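Local coordinates for putative methylthioribose-1-phosphate isomerase (Pyrococcus horikoshii OT3, PDB 6A34), which probably catalyses the interconversion of methylthioribose-1-phosphate and methylthioribulose-1-phosphate in the methionine salvage pathway, at residues K138-D143 with A173-G178; D240-G245 with H271-F276; V244-I249 with A277-S282; N257-Y262 with A322-P327. One frame throughout, in Å; residues are numbered along the deposited sequence.

In the fold
A predicted active site built from chain segments far apart in sequence is well illustrated here. Contacts 2 and 3 follow one pair of parallel strands, sharing Val244 and Gly245, and meet where Ile243 CD1 lies 3.7 Å from Val278 CG1. Contact 3 carries Asp247, the predicted proton donor, whose OD2 comes 3.2 Å from Phe323 CE1 of contact 4; contact 4 itself holds Asn257 and Lys258, predicted to bind substrate. Contact 2 also touches contact 4, through Val244 and Thr261. Contact 1 stands apart, its centre about 14 Å from that of contact 3 and about 25 Å from that of contact 2, joining helix 125-157 to a loop in which the side chain of Thr174 is about 10 Å from that of Asp247.

Contact 1: residues K138-D143 with A173-G178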
# COMPACT_ATOMS: atom_id res chain seq x y z
N LYS A 138 33.51 -9.58 -16.97
CA LYS A 138 32.59 -10.03 -17.99
C LYS A 138 31.17 -10.17 -17.41
O LYS A 138 30.23 -9.83 -18.07
CB LYS A 138 33.06 -11.36 -18.58
CG LYS A 138 33.85 -11.31 -19.87
CD LYS A 138 34.03 -12.74 -20.38
CE LYS A 138 34.97 -12.93 -21.55
NZ LYS A 138 35.22 -14.38 -21.76
N ILE A 139 31.05 -10.71 -16.19
CA ILE A 139 29.78 -10.90 -15.53
C ILE A 139 29.12 -9.53 -15.34
O ILE A 139 27.97 -9.33 -15.72
CB ILE A 139 29.96 -11.69 -14.22
CG1 ILE A 139 30.40 -13.12 -14.51
CG2 ILE A 139 28.68 -11.67 -13.37
CD1 ILE A 139 30.97 -13.85 -13.30
N ALA A 140 29.87 -8.56 -14.81
CA ALA A 140 29.33 -7.24 -14.56
C ALA A 140 28.93 -6.59 -15.88
O ALA A 140 27.80 -6.13 -15.98
CB ALA A 140 30.30 -6.39 -13.80
N ASP A 141 29.84 -6.59 -16.87
CA ASP A 141 29.64 -5.86 -18.13
C ASP A 141 28.46 -6.44 -18.93
O ASP A 141 27.81 -5.71 -19.65
CB ASP A 141 30.89 -5.87 -19.02
CG ASP A 141 32.09 -5.15 -18.43
OD1 ASP A 141 31.89 -4.27 -17.57
OD2 ASP A 141 33.24 -5.55 -18.78
N GLU A 142 28.24 -7.75 -18.85
CA GLU A 142 27.14 -8.42 -19.53
C GLU A 142 25.80 -7.90 -18.99
O GLU A 142 24.84 -7.77 -19.73
CB GLU A 142 27.20 -9.94 -19.35
CG GLU A 142 28.08 -10.63 -20.39
CD GLU A 142 28.65 -11.98 -19.99
OE1 GLU A 142 28.07 -12.64 -19.09
OE2 GLU A 142 29.69 -12.38 -20.56
N ASP A 143 25.74 -7.67 -17.67
CA ASP A 143 24.52 -7.19 -17.08
C ASP A 143 24.25 -5.80 -17.63
O ASP A 143 23.15 -5.50 -18.11
CB ASP A 143 24.55 -7.15 -15.56
CG ASP A 143 23.18 -6.80 -15.02
OD1 ASP A 143 22.25 -7.61 -15.22
OD2 ASP A 143 23.04 -5.70 -14.46
N ALA A 173 19.11 -2.10 -8.64
CA ALA A 173 18.72 -3.55 -8.67
C ALA A 173 19.60 -4.35 -9.65
O ALA A 173 19.40 -5.55 -9.85
CB ALA A 173 17.26 -3.68 -9.06
N THR A 174 20.54 -3.66 -10.30
CA THR A 174 21.41 -4.23 -11.29
C THR A 174 22.83 -3.69 -11.08
O THR A 174 23.08 -2.91 -10.14
CB THR A 174 20.89 -3.88 -12.69
OG1 THR A 174 21.01 -2.47 -12.87
CG2 THR A 174 19.44 -4.28 -12.86
N VAL A 175 23.73 -4.06 -11.99
CA VAL A 175 25.07 -3.55 -12.00
C VAL A 175 25.01 -2.10 -12.43
O VAL A 175 25.66 -1.27 -11.81
CB VAL A 175 26.00 -4.39 -12.90
CG1 VAL A 175 27.39 -3.80 -12.97
CG2 VAL A 175 26.02 -5.82 -12.44
N HIS A 176 24.20 -1.79 -13.45
CA HIS A 176 24.02 -0.39 -13.87
C HIS A 176 22.72 -0.24 -14.70
O HIS A 176 22.37 -1.12 -15.44
CB HIS A 176 25.30 0.10 -14.61
CG HIS A 176 25.67 1.53 -14.36
ND1 HIS A 176 26.39 2.28 -15.29
CD2 HIS A 176 25.38 2.38 -13.32
CE1 HIS A 176 26.53 3.52 -14.82
NE2 HIS A 176 25.92 3.61 -13.60
N LEU A 177 22.02 0.89 -14.51
CA LEU A 177 20.95 1.42 -15.39
C LEU A 177 19.56 0.88 -15.00
O LEU A 177 18.55 1.65 -15.00
CB LEU A 177 21.26 1.10 -16.86
CG LEU A 177 22.59 1.62 -17.39
CD1 LEU A 177 22.73 1.26 -18.86
CD2 LEU A 177 22.70 3.12 -17.20
N GLY A 178 19.48 -0.43 -14.74
CA GLY A 178 18.22 -1.07 -14.39
C GLY A 178 17.60 -1.78 -15.57
O GLY A 178 18.13 -1.71 -16.66
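Asp143 reaches from its helix to the backbone of Val175, and the tight part of the contact gathers round its OD2. The amide N of Val175 gives OD2 a nearly straight hydrogen bond of 3.0 Å (165° at the hydrogen), arriving on the anti side of the carboxylate and 32° out of its plane. The same oxygen presses on Thr174, lying 3.3 Å from its CB. With CG of Asp143 opposite the backbone N (chi1 -173°), the carboxylate extends to the loop while CB stays behind to meet the side of Val175, 3.7 Å from CG2. The other branch of Val175, CG1, points back along the helix and rests 4.0 Å from Ala140 CB. A smaller residue such as alanine in place of Asp143 would probably leave the Val175 amide without this acceptor and the loop less firmly held against the helix. The helix is the long one of residues 125-157, and the loop joins strand 161-165 to helix 180-189; that loop also includes Cys167, predicted to stabilise the transition state. On the packed side Ala64 of helix 59-76 touches both Ala140 and Val175, while Asn147, one turn further along, adds a weak hydrogen bond to Asp143 OD2. Away from the loop the contact gives way to charged groups, Asp141 forming a salt bridge with Arg15 and Glu142 another with Arg112. Lys138, on the exposed side of the helix, does not reach the loop.

Contact 2: residues D240-G245 with H271-F276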
# COMPACT_ATOMS: atom_id res chain seq x y z
N ASP A 240 -0.38 6.51 -19.29
CA ASP A 240 -0.36 6.11 -20.69
C ASP A 240 0.12 4.66 -20.84
O ASP A 240 -0.29 3.99 -21.75
CB ASP A 240 0.46 7.10 -21.52
CG ASP A 240 -0.02 8.55 -21.41
OD1 ASP A 240 -1.25 8.78 -21.53
OD2 ASP A 240 0.84 9.45 -21.19
N ALA A 241 1.01 4.18 -19.96
CA ALA A 241 1.46 2.80 -19.97
C ALA A 241 2.09 2.46 -18.62
O ALA A 241 2.49 3.34 -17.87
CB ALA A 241 2.43 2.57 -21.10
N ILE A 242 2.15 1.15 -18.34
CA ILE A 242 2.69 0.62 -17.10
C ILE A 242 3.84 -0.33 -17.46
O ILE A 242 3.72 -1.09 -18.36
CB ILE A 242 1.58 -0.10 -16.31
CG1 ILE A 242 0.49 0.86 -15.86
CG2 ILE A 242 2.19 -0.86 -15.16
CD1 ILE A 242 -0.83 0.19 -15.54
N ILE A 243 4.97 -0.22 -16.78
CA ILE A 243 6.07 -1.09 -17.01
C ILE A 243 6.54 -1.61 -15.66
O ILE A 243 6.67 -0.83 -14.71
CB ILE A 243 7.21 -0.44 -17.84
CG1 ILE A 243 8.31 -1.46 -18.15
CG2 ILE A 243 7.79 0.79 -17.19
CD1 ILE A 243 9.30 -1.02 -19.19
N VAL A 244 6.75 -2.92 -15.61
CA VAL A 244 7.24 -3.57 -14.42
C VAL A 244 8.40 -4.49 -14.79
O VAL A 244 8.57 -4.87 -15.94
CB VAL A 244 6.13 -4.36 -13.71
CG1 VAL A 244 5.01 -3.43 -13.26
CG2 VAL A 244 5.63 -5.50 -14.57
N GLY A 245 9.21 -4.83 -13.79
CA GLY A 245 10.22 -5.86 -13.96
C GLY A 245 9.61 -7.24 -13.74
O GLY A 245 8.41 -7.37 -13.67
N HIS A 271 -8.52 -0.36 -17.75
CA HIS A 271 -8.43 0.96 -18.36
C HIS A 271 -7.84 0.91 -19.79
O HIS A 271 -7.56 1.97 -20.36
CB HIS A 271 -7.62 1.87 -17.42
CG HIS A 271 -8.32 2.08 -16.13
ND1 HIS A 271 -7.97 1.39 -14.96
CD2 HIS A 271 -9.39 2.85 -15.83
CE1 HIS A 271 -8.80 1.74 -14.00
NE2 HIS A 271 -9.68 2.63 -14.51
N GLY A 272 -7.60 -0.30 -20.33
CA GLY A 272 -6.86 -0.49 -21.63
C GLY A 272 -5.51 0.22 -21.69
O GLY A 272 -5.15 0.83 -22.69
N ILE A 273 -4.77 0.21 -20.59
CA ILE A 273 -3.47 0.77 -20.53
C ILE A 273 -2.48 -0.33 -20.87
O ILE A 273 -2.48 -1.41 -20.26
CB ILE A 273 -3.19 1.39 -19.15
CG1 ILE A 273 -4.21 2.48 -18.79
CG2 ILE A 273 -1.79 1.94 -19.12
CD1 ILE A 273 -4.12 2.99 -17.37
N PRO A 274 -1.64 -0.12 -21.90
CA PRO A 274 -0.57 -1.06 -22.20
C PRO A 274 0.26 -1.37 -20.95
O PRO A 274 0.57 -0.49 -20.17
CB PRO A 274 0.25 -0.36 -23.29
CG PRO A 274 -0.66 0.63 -23.91
CD PRO A 274 -1.68 1.01 -22.84
N PHE A 275 0.60 -2.64 -20.79
CA PHE A 275 1.22 -3.18 -19.62
C PHE A 275 2.36 -4.11 -20.04
O PHE A 275 2.12 -5.17 -20.66
CB PHE A 275 0.15 -3.94 -18.83
CG PHE A 275 0.64 -4.61 -17.58
CD1 PHE A 275 0.68 -3.93 -16.39
CD2 PHE A 275 1.09 -5.91 -17.61
CE1 PHE A 275 1.14 -4.55 -15.24
CE2 PHE A 275 1.53 -6.53 -16.46
CZ PHE A 275 1.58 -5.85 -15.28
N PHE A 276 3.58 -3.73 -19.71
CA PHE A 276 4.79 -4.47 -20.11
C PHE A 276 5.60 -4.94 -18.91
O PHE A 276 5.73 -4.22 -17.92
CB PHE A 276 5.70 -3.59 -20.94
CG PHE A 276 5.16 -3.20 -22.29
CD1 PHE A 276 4.35 -2.08 -22.44
CD2 PHE A 276 5.50 -3.93 -23.41
CE1 PHE A 276 3.88 -1.72 -23.69
CE2 PHE A 276 5.03 -3.56 -24.66
CZ PHE A 276 4.23 -2.45 -24.80
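Ile242 divides its side chain between Phe275, its parallel bridge partner on the same face of the sheet, and Ile273 in the loop that leads into the neighbouring strand. Its CB already lies 3.9 Å from Phe275 CD1. From there CG2, opposite the backbone N, approaches the same ring obliquely and comes within 3.6 Å of CD1. The longer branch leads the other way: CG1 is 4.1 Å from Ile273 CG2, and the terminal CD1 remains at that distance from the same methyl, the two side chains crossing at about a right angle. Beyond the contact, Ala268 of helix 261-270 and Met234 of helix 230-235 cover Ile242. The backbones beneath are parallel neighbours, strands 241-244 and 275-278 of a Rossmann-like sheet, joined by a beta-alpha-beta crossover whose connection includes helix 261-270. That helix ends in a Schellman motif, with Gly272 at positive phi, before the chain turns into the second strand. Ile242 N donates to Pro274 O (2.9 Å), Phe276 N to Ile242 O (3.0 Å) and Val244 N to Phe276 O (2.8 Å). Further along, Val244 CG2 reaches the ring again, 4.1 Å from Phe275 CZ, whereas Ile243 and Phe276 project from the opposite face.

Contact 3: residues V244-I249 with A277-S282; sequences VGADRI and AVAPLS
At the carboxyl ends of two parallel strands in a Rossmann-like sheet, where such folds commonly place their active sites, Val244 still pairs with Ala277 before the segments part. Val278 N donates the last backbone bond between the two segments to Val244 O, at 2.9 Å. The same oxygen also meets Ala277 CA in a CA-H...O contact of 3.2 Å. Val278 CG1, held between its own backbone N and carbonyl carbon (chi1 50°), closes over Val244 O at 3.4 Å. One residue later the pairing gives way: Gly245 CA touches Val278 O at 3.4 Å, but Ala246 N is too far for a direct bond. A water bridges the gap, accepting from Ala246 N and donating to Val278 O at 2.8 Å. Past it only methyl groups connect the segments, with Ala279 CB lying 4.2 Å from Ala246 CB and 4.0 Å from the tip of Ile249, CD1. Phe255 of the adjoining strand covers Ala246 and Ile249, and Ile334 packs against Ile249 as well. Between Ala246 and Ile249, segment 244-249 makes a classic beta bulge, Asp247 and Arg248 both facing Ala256. Asp247, the predicted proton donor, directs its CB away from segment 277-282, and its side chain touches Asn257. The chemistry therefore changes along the contact, from direct backbone bonding through a water to plain apolar packing, a gradation consistent with the first segment parting from the second just before Asp247.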
# COMPACT_ATOMS: atom_id res chain seq x y z
N VAL A 244 6.75 -2.92 -15.61
CA VAL A 244 7.24 -3.57 -14.42
C VAL A 244 8.40 -4.49 -14.79
O VAL A 244 8.57 -4.87 -15.94
CB VAL A 244 6.13 -4.36 -13.71
CG1 VAL A 244 5.01 -3.43 -13.26
CG2 VAL A 244 5.63 -5.50 -14.57
N GLY A 245 9.21 -4.83 -13.79
CA GLY A 245 10.22 -5.86 -13.96
C GLY A 245 9.61 -7.24 -13.74
O GLY A 245 8.41 -7.37 -13.67
N ALA A 246 10.46 -8.27 -13.65
CA ALA A 246 10.01 -9.64 -13.39
C ALA A 246 11.06 -10.36 -12.56
O ALA A 246 12.23 -10.33 -12.91
CB ALA A 246 9.78 -10.36 -14.69
N ASP A 247 10.64 -11.03 -11.48
CA ASP A 247 11.54 -11.90 -10.76
C ASP A 247 11.71 -13.21 -11.55
O ASP A 247 12.78 -13.76 -11.60
CB ASP A 247 11.15 -12.01 -9.29
CG ASP A 247 11.35 -10.64 -8.64
OD1 ASP A 247 12.53 -10.28 -8.36
OD2 ASP A 247 10.36 -9.89 -8.51
N ARG A 248 10.67 -13.64 -12.26
CA ARG A 248 10.74 -14.88 -13.00
C ARG A 248 9.57 -14.98 -14.00
O ARG A 248 8.40 -15.00 -13.63
CB ARG A 248 10.74 -16.05 -12.01
CG ARG A 248 10.44 -17.39 -12.65
CD ARG A 248 10.49 -18.53 -11.66
NE ARG A 248 11.88 -18.83 -11.43
CZ ARG A 248 12.32 -19.95 -10.92
NH1 ARG A 248 13.63 -20.18 -10.91
NH2 ARG A 248 11.47 -20.84 -10.42
N ILE A 249 9.92 -15.09 -15.27
CA ILE A 249 8.99 -15.34 -16.33
C ILE A 249 9.08 -16.83 -16.68
O ILE A 249 10.16 -17.32 -16.83
CB ILE A 249 9.32 -14.45 -17.54
CG1 ILE A 249 9.39 -12.98 -17.12
CG2 ILE A 249 8.34 -14.72 -18.67
CD1 ILE A 249 9.82 -12.02 -18.21
N ALA A 277 6.17 -6.13 -19.05
CA ALA A 277 7.24 -6.63 -18.23
C ALA A 277 8.55 -6.45 -19.02
O ALA A 277 8.55 -6.56 -20.25
CB ALA A 277 7.02 -8.10 -17.93
N VAL A 278 9.64 -6.17 -18.31
CA VAL A 278 10.95 -6.05 -18.88
C VAL A 278 11.89 -6.89 -18.02
O VAL A 278 11.87 -6.75 -16.77
CB VAL A 278 11.41 -4.58 -18.98
CG1 VAL A 278 11.24 -3.80 -17.68
CG2 VAL A 278 12.85 -4.46 -19.46
N ALA A 279 12.65 -7.78 -18.67
CA ALA A 279 13.66 -8.63 -18.03
C ALA A 279 14.62 -9.21 -19.06
O ALA A 279 14.24 -9.35 -20.22
CB ALA A 279 13.00 -9.73 -17.28
N PRO A 280 15.86 -9.58 -18.66
CA PRO A 280 16.79 -10.27 -19.56
C PRO A 280 16.36 -11.73 -19.76
O PRO A 280 15.60 -12.24 -18.95
CB PRO A 280 18.14 -10.16 -18.83
CG PRO A 280 17.78 -10.07 -17.37
CD PRO A 280 16.41 -9.41 -17.31
N LEU A 281 16.85 -12.36 -20.85
CA LEU A 281 16.57 -13.77 -21.19
C LEU A 281 16.81 -14.72 -20.00
O LEU A 281 16.08 -15.69 -19.83
CB LEU A 281 17.40 -14.19 -22.40
CG LEU A 281 16.62 -14.37 -23.70
CD1 LEU A 281 15.78 -13.15 -24.01
CD2 LEU A 281 17.55 -14.69 -24.86
N SER A 282 17.82 -14.43 -19.17
CA SER A 282 18.21 -15.29 -18.08
C SER A 282 17.14 -15.34 -16.99
O SER A 282 17.23 -16.16 -16.09
CB SER A 282 19.55 -14.85 -17.52
OG SER A 282 19.46 -13.53 -17.00
O HOH W 1 13.31 -7.00 -14.44

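Contact 4: residues N257-Y262 with A322-P327; sequences NKIGTY and AFDVTP
Asp324, the residue most deeply covered by this contact, points its carboxylate into the turn that starts a helix. Its CG sits between the backbone N and the carbonyl carbon (chi1 58°), which places OD2 2.9 Å from Gly260 N. That donor comes from above the carboxylate plane, 51° out of it. Tyr262 N adds weak bonds of 3.2 Å to OD1 and OD2 alike, and Ile259 CD1 flanks the stem at 3.8 Å from Asp324 CB. Gly260, the third residue of a type II turn from Lys258 to Thr261, occupies the N-cap position of helix 261-270, and its backbone angles themselves call for glycine. The helix start would probably favour the charged form of the carboxylate. With an alanine here in place of Asp324, the amides of Gly260 and Tyr262 would probably lose their acceptor and the turn would be less firmly fixed. Strand 323-326, at the border of a small four-stranded sheet, runs antiparallel to strand 255-258; Asn257 and Asp324 form a hydrogen-bonded pair, and Ile259 N extends the pairing to Ala322 O. Tyr262 lies alongside the strand's far end: CB is 3.4 Å from Asp324 OD2, and CE1 comes obliquely to 3.8 Å from Pro327 CD. Its OH bonds to His271 of the second subunit, whose Phe232 also packs on Asp324 and Ile259. Phe323 turns the other way, its ring edge meeting the backbone of Asn257 (CD1 to C 3.6 Å) while CE1 lies 4.1 Å from CD of Lys258, a predicted substrate-binding residue.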
# COMPACT_ATOMS: atom_id res chain seq x y z
N ASN A 257 6.40 -11.34 -9.83
CA ASN A 257 7.05 -10.04 -9.56
C ASN A 257 6.57 -9.60 -8.18
O ASN A 257 5.66 -10.24 -7.64
CB ASN A 257 6.79 -9.03 -10.68
CG ASN A 257 7.75 -7.85 -10.63
OD1 ASN A 257 8.96 -8.04 -10.57
ND2 ASN A 257 7.21 -6.63 -10.58
N LYS A 258 7.19 -8.54 -7.64
CA LYS A 258 6.88 -8.03 -6.33
C LYS A 258 5.37 -7.89 -6.21
O LYS A 258 4.68 -7.36 -7.14
CB LYS A 258 7.49 -6.66 -6.04
CG LYS A 258 7.86 -6.43 -4.58
CD LYS A 258 8.89 -7.44 -4.04
CE LYS A 258 9.72 -6.95 -2.87
NZ LYS A 258 10.28 -8.08 -2.08
N ILE A 259 4.90 -8.23 -5.01
CA ILE A 259 3.50 -8.19 -4.63
C ILE A 259 2.89 -6.84 -5.02
O ILE A 259 3.46 -5.75 -4.80
CB ILE A 259 3.34 -8.49 -3.13
CG1 ILE A 259 1.88 -8.74 -2.75
CG2 ILE A 259 3.95 -7.37 -2.30
CD1 ILE A 259 1.35 -10.08 -3.23
N GLY A 260 1.74 -6.92 -5.69
CA GLY A 260 1.08 -5.74 -6.23
C GLY A 260 1.08 -5.69 -7.75
O GLY A 260 0.30 -4.96 -8.33
N THR A 261 1.96 -6.45 -8.39
CA THR A 261 2.10 -6.45 -9.84
C THR A 261 0.81 -6.96 -10.48
O THR A 261 0.30 -6.37 -11.42
CB THR A 261 3.34 -7.25 -10.29
OG1 THR A 261 4.49 -6.63 -9.73
CG2 THR A 261 3.49 -7.29 -11.79
N TYR A 262 0.28 -8.06 -9.92
CA TYR A 262 -0.96 -8.66 -10.38
C TYR A 262 -2.09 -7.64 -10.30
O TYR A 262 -2.88 -7.53 -11.22
CB TYR A 262 -1.28 -9.97 -9.64
CG TYR A 262 -2.65 -10.52 -9.97
CD1 TYR A 262 -2.99 -10.86 -11.26
CD2 TYR A 262 -3.62 -10.66 -8.98
CE1 TYR A 262 -4.26 -11.33 -11.58
CE2 TYR A 262 -4.89 -11.13 -9.29
CZ TYR A 262 -5.22 -11.46 -10.59
OH TYR A 262 -6.46 -11.95 -10.89
N ALA A 322 5.69 -12.30 -0.68
CA ALA A 322 6.67 -11.40 -1.25
C ALA A 322 6.37 -11.08 -2.73
O ALA A 322 6.64 -9.94 -3.19
CB ALA A 322 8.03 -12.01 -1.12
N PHE A 323 5.89 -12.09 -3.47
CA PHE A 323 5.66 -12.05 -4.93
C PHE A 323 4.21 -12.45 -5.20
O PHE A 323 3.63 -13.19 -4.44
CB PHE A 323 6.61 -13.01 -5.65
CG PHE A 323 8.04 -12.63 -5.38
CD1 PHE A 323 8.58 -11.46 -5.91
CD2 PHE A 323 8.83 -13.36 -4.49
CE1 PHE A 323 9.87 -11.06 -5.60
CE2 PHE A 323 10.12 -12.96 -4.19
CZ PHE A 323 10.64 -11.81 -4.74
N ASP A 324 3.64 -11.92 -6.27
CA ASP A 324 2.48 -12.51 -6.84
C ASP A 324 2.83 -12.99 -8.26
O ASP A 324 3.96 -12.82 -8.76
CB ASP A 324 1.28 -11.58 -6.75
CG ASP A 324 1.40 -10.20 -7.38
OD1 ASP A 324 2.19 -10.06 -8.35
OD2 ASP A 324 0.65 -9.29 -6.94
N VAL A 325 1.85 -13.64 -8.89
CA VAL A 325 1.97 -14.18 -10.22
C VAL A 325 0.89 -13.57 -11.10
O VAL A 325 -0.26 -13.60 -10.76
CB VAL A 325 1.89 -15.73 -10.23
CG1 VAL A 325 1.97 -16.27 -11.63
CG2 VAL A 325 3.01 -16.34 -9.39
N THR A 326 1.31 -13.03 -12.24
CA THR A 326 0.47 -12.36 -13.17
C THR A 326 0.29 -13.26 -14.39
O THR A 326 1.30 -13.62 -15.03
CB THR A 326 1.13 -11.02 -13.56
OG1 THR A 326 1.17 -10.17 -12.40
CG2 THR A 326 0.41 -10.36 -14.72
N PRO A 327 -0.96 -13.69 -14.73
CA PRO A 327 -1.22 -14.47 -15.95
C PRO A 327 -0.83 -13.68 -17.22
O PRO A 327 -1.02 -12.44 -17.28
CB PRO A 327 -2.74 -14.75 -15.90
CG PRO A 327 -3.12 -14.63 -14.41
CD PRO A 327 -2.19 -13.53 -13.92
O HOH W 2 7.64 -8.02 -0.95